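Local coordinates for multicopper oxidase type 1 (Nitrosomonas europaea, PDB 3G5W), which probably oxidises its substrates with bound copper, as a laccase-like multicopper oxidase built from two cupredoxin domains, at residues Leu64-Trp69 with Lys93-Gly98. Numbering follows the deposited sequence.
Sequences LQRGTW and KAEPAG
Two surface loops of the N-terminal cupredoxin domain meet where L64, just past strand 59-61, lies against E95 and P96 in the connection between strands 87-93 and 98-103. One direct hydrogen bond joins them: L64 N donates to E95 O (3.2 Å) almost straight, at 170°. Next to this bond the leucine side chain crosses that of P96, which follows a cis peptide bond, at about a right angle, L64 CD2 lying 3.7 Å from P96 CD. Beyond L64 the chain folds into a type II beta turn from Q65 to T68, closed by T68 N to Q65 O and, on the side-chain level, by Q65 NE2 to T68 OG1 (2.7 Å). Between this turn and K93-E95, three waters bridge the two loops. Water 1 accepts from Q65 N and donates to K93 O and E95 O, so the E95 carbonyl is gripped by two donors. Water 2 accepts from R66 N and donates to E95 OE2, 2.6 Å from the water, while water 3 lies between T68 OG1 and K93 N. With CG between its backbone N and carbonyl carbon (chi1 54°) and the chain extended beyond, the E95 side chain brings OE2 to 3.5 Å from R66 CD, meeting the aliphatic part of the arginine. The guanidinium stands nearly perpendicular to the carboxylate and instead forms a salt bridge through NH2 with D243 of the second subunit, and H207 of that subunit packs on L64.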
ATOM      1  N   LEU A  64     -23.610   1.401   7.801  1.00 20.49           N
ATOM      2  CA  LEU A  64     -24.015   2.708   7.276  1.00 21.17           C
ATOM      3  C   LEU A  64     -24.675   3.604   8.321  1.00 20.89           C
ATOM      4  O   LEU A  64     -24.642   4.824   8.193  1.00 20.61           O
ATOM      5  CB  LEU A  64     -24.968   2.520   6.089  1.00 21.90           C
ATOM      6  CG  LEU A  64     -24.519   2.768   4.640  1.00 24.32           C
ATOM      7  CD1 LEU A  64     -23.001   2.845   4.450  1.00 25.52           C
ATOM      8  CD2 LEU A  64     -25.153   1.752   3.694  1.00 27.04           C
ATOM      9  N   GLN A  65     -25.284   2.991   9.341  1.00 20.69           N
ATOM     10  CA  GLN A  65     -25.974   3.726  10.407  1.00 20.90           C
ATOM     11  C   GLN A  65     -26.999   4.723   9.844  1.00 21.47           C
ATOM     12  O   GLN A  65     -26.999   5.905  10.197  1.00 20.91           O
ATOM     13  CB  GLN A  65     -24.972   4.432  11.344  1.00 20.70           C
ATOM     14  CG  GLN A  65     -23.907   3.533  11.989  1.00 20.15           C
ATOM     15  CD  GLN A  65     -24.422   2.713  13.171  1.00 20.57           C
ATOM     16  OE1 GLN A  65     -23.687   1.905  13.740  1.00 20.86           O
ATOM     17  NE2 GLN A  65     -25.681   2.914  13.539  1.00 17.93           N
ATOM     18  N   ARG A  66     -27.875   4.236   8.965  1.00 22.28           N
ATOM     19  CA  ARG A  66     -28.867   5.097   8.322  1.00 23.68           C
ATOM     20  C   ARG A  66     -29.893   5.583   9.343  1.00 23.86           C
ATOM     21  O   ARG A  66     -30.656   4.793   9.904  1.00 23.63           O
ATOM     22  CB  ARG A  66     -29.527   4.398   7.128  1.00 24.14           C
ATOM     23  CG  ARG A  66     -28.534   3.969   6.055  1.00 27.23           C
ATOM     24  CD  ARG A  66     -29.219   3.369   4.845  1.00 33.02           C
ATOM     25  NE  ARG A  66     -29.608   4.405   3.894  1.00 37.31           N
ATOM     26  CZ  ARG A  66     -28.833   4.858   2.908  1.00 39.13           C
ATOM     27  NH1 ARG A  66     -27.614   4.362   2.717  1.00 40.00           N
ATOM     28  NH2 ARG A  66     -29.287   5.808   2.101  1.00 39.95           N
ATOM     29  N   GLY A  67     -29.862   6.887   9.609  1.00 24.20           N
ATOM     30  CA  GLY A  67     -30.695   7.491  10.646  1.00 24.57           C
ATOM     31  C   GLY A  67     -30.284   7.159  12.071  1.00 24.60           C
ATOM     32  O   GLY A  67     -30.981   7.529  13.019  1.00 24.98           O
ATOM     33  N   THR A  68     -29.162   6.460  12.240  1.00 24.22           N
ATOM     34  CA  THR A  68     -28.740   6.007  13.568  1.00 23.79           C
ATOM     35  C   THR A  68     -27.312   6.468  13.918  1.00 23.49           C
ATOM     36  O   THR A  68     -26.564   5.753  14.595  1.00 23.18           O
ATOM     37  CB  THR A  68     -28.876   4.454  13.739  1.00 24.28           C
ATOM     38  OG1 THR A  68     -28.108   3.784  12.732  1.00 24.55           O
ATOM     39  CG2 THR A  68     -30.340   3.987  13.641  1.00 24.24           C
ATOM     40  N   TRP A  69     -26.956   7.677  13.481  1.00 22.71           N
ATOM     41  CA  TRP A  69     -25.605   8.213  13.684  1.00 22.42           C
ATOM     42  C   TRP A  69     -25.122   8.222  15.131  1.00 22.40           C
ATOM     43  O   TRP A  69     -23.930   8.073  15.386  1.00 21.91           O
ATOM     44  CB  TRP A  69     -25.451   9.607  13.058  1.00 21.98           C
ATOM     45  CG  TRP A  69     -26.160  10.739  13.759  1.00 22.00           C
ATOM     46  CD1 TRP A  69     -27.475  11.089  13.632  1.00 21.83           C
ATOM     47  CD2 TRP A  69     -25.574  11.700  14.657  1.00 21.94           C
ATOM     48  NE1 TRP A  69     -27.752  12.198  14.406  1.00 21.83           N
ATOM     49  CE2 TRP A  69     -26.603  12.593  15.044  1.00 22.18           C
ATOM     50  CE3 TRP A  69     -24.284  11.888  15.178  1.00 21.53           C
ATOM     51  CZ2 TRP A  69     -26.382  13.652  15.929  1.00 21.88           C
ATOM     52  CZ3 TRP A  69     -24.067  12.947  16.064  1.00 21.66           C
ATOM     53  CH2 TRP A  69     -25.113  13.815  16.424  1.00 21.90           C
ATOM     54  N   LYS A  93     -29.513  -1.066  12.271  1.00 22.87           N
ATOM     55  CA  LYS A  93     -29.903  -2.093  11.304  1.00 23.58           C
ATOM     56  C   LYS A  93     -28.630  -2.654  10.679  1.00 23.54           C
ATOM     57  O   LYS A  93     -27.706  -1.900  10.370  1.00 23.54           O
ATOM     58  CB  LYS A  93     -30.820  -1.509  10.227  1.00 23.83           C
ATOM     59  CG  LYS A  93     -31.452  -2.551   9.291  1.00 24.06           C
ATOM     60  CD  LYS A  93     -32.447  -1.939   8.301  1.00 25.17           C
ATOM     61  CE  LYS A  93     -33.809  -1.615   8.939  1.00 28.19           C
ATOM     62  NZ  LYS A  93     -34.490  -2.805   9.561  1.00 30.22           N
ATOM     63  N   ALA A  94     -28.573  -3.974  10.505  1.00 23.37           N
ATOM     64  CA  ALA A  94     -27.398  -4.609   9.911  1.00 23.51           C
ATOM     65  C   ALA A  94     -27.426  -4.419   8.402  1.00 23.53           C
ATOM     66  O   ALA A  94     -28.135  -5.126   7.685  1.00 23.70           O
ATOM     67  CB  ALA A  94     -27.333  -6.083  10.277  1.00 23.41           C
ATOM     68  N   GLU A  95     -26.674  -3.424   7.937  1.00 23.42           N
ATOM     69  CA  GLU A  95     -26.602  -3.088   6.517  1.00 23.34           C
ATOM     70  C   GLU A  95     -25.408  -2.176   6.232  1.00 22.58           C
ATOM     71  O   GLU A  95     -25.081  -1.307   7.044  1.00 21.98           O
ATOM     72  CB  GLU A  95     -27.913  -2.449   6.025  1.00 23.54           C
ATOM     73  CG  GLU A  95     -28.375  -1.245   6.836  1.00 24.45           C
ATOM     74  CD  GLU A  95     -29.611  -0.567   6.267  1.00 24.87           C
ATOM     75  OE1 GLU A  95     -30.275  -1.149   5.379  1.00 28.35           O
ATOM     76  OE2 GLU A  95     -29.929   0.554   6.717  1.00 25.27           O
ATOM     77  N   PRO A  96     -24.746  -2.371   5.073  1.00 22.39           N
ATOM     78  CA  PRO A  96     -25.031  -3.397   4.062  1.00 22.05           C
ATOM     79  C   PRO A  96     -24.517  -4.778   4.464  1.00 21.77           C
ATOM     80  O   PRO A  96     -23.987  -4.943   5.563  1.00 21.90           O
ATOM     81  CB  PRO A  96     -24.277  -2.884   2.833  1.00 22.14           C
ATOM     82  CG  PRO A  96     -23.115  -2.160   3.396  1.00 22.27           C
ATOM     83  CD  PRO A  96     -23.618  -1.508   4.670  1.00 22.31           C
ATOM     84  N   ALA A  97     -24.693  -5.763   3.586  1.00 21.31           N
ATOM     85  CA  ALA A  97     -24.168  -7.106   3.816  1.00 20.91           C
ATOM     86  C   ALA A  97     -22.655  -7.140   3.582  1.00 20.53           C
ATOM     87  O   ALA A  97     -22.105  -6.269   2.897  1.00 20.89           O
ATOM     88  CB  ALA A  97     -24.866  -8.102   2.904  1.00 20.85           C
ATOM     89  N   GLY A  98     -21.987  -8.136   4.153  1.00 19.63           N
ATOM     90  CA  GLY A  98     -20.570  -8.350   3.879  1.00 19.19           C
ATOM     91  C   GLY A  98     -19.703  -8.552   5.101  1.00 18.77           C
ATOM     92  O   GLY A  98     -20.209  -8.666   6.218  1.00 19.16           O
TER
HETATM   93  O   HOH W   1     -26.219   0.082   9.284  1.00 18.95           O
HETATM   94  O   HOH W   2     -28.341   1.488   8.606  1.00 22.65           O
HETATM   95  O   HOH W   3     -29.189   1.676  11.349  1.00 18.69           O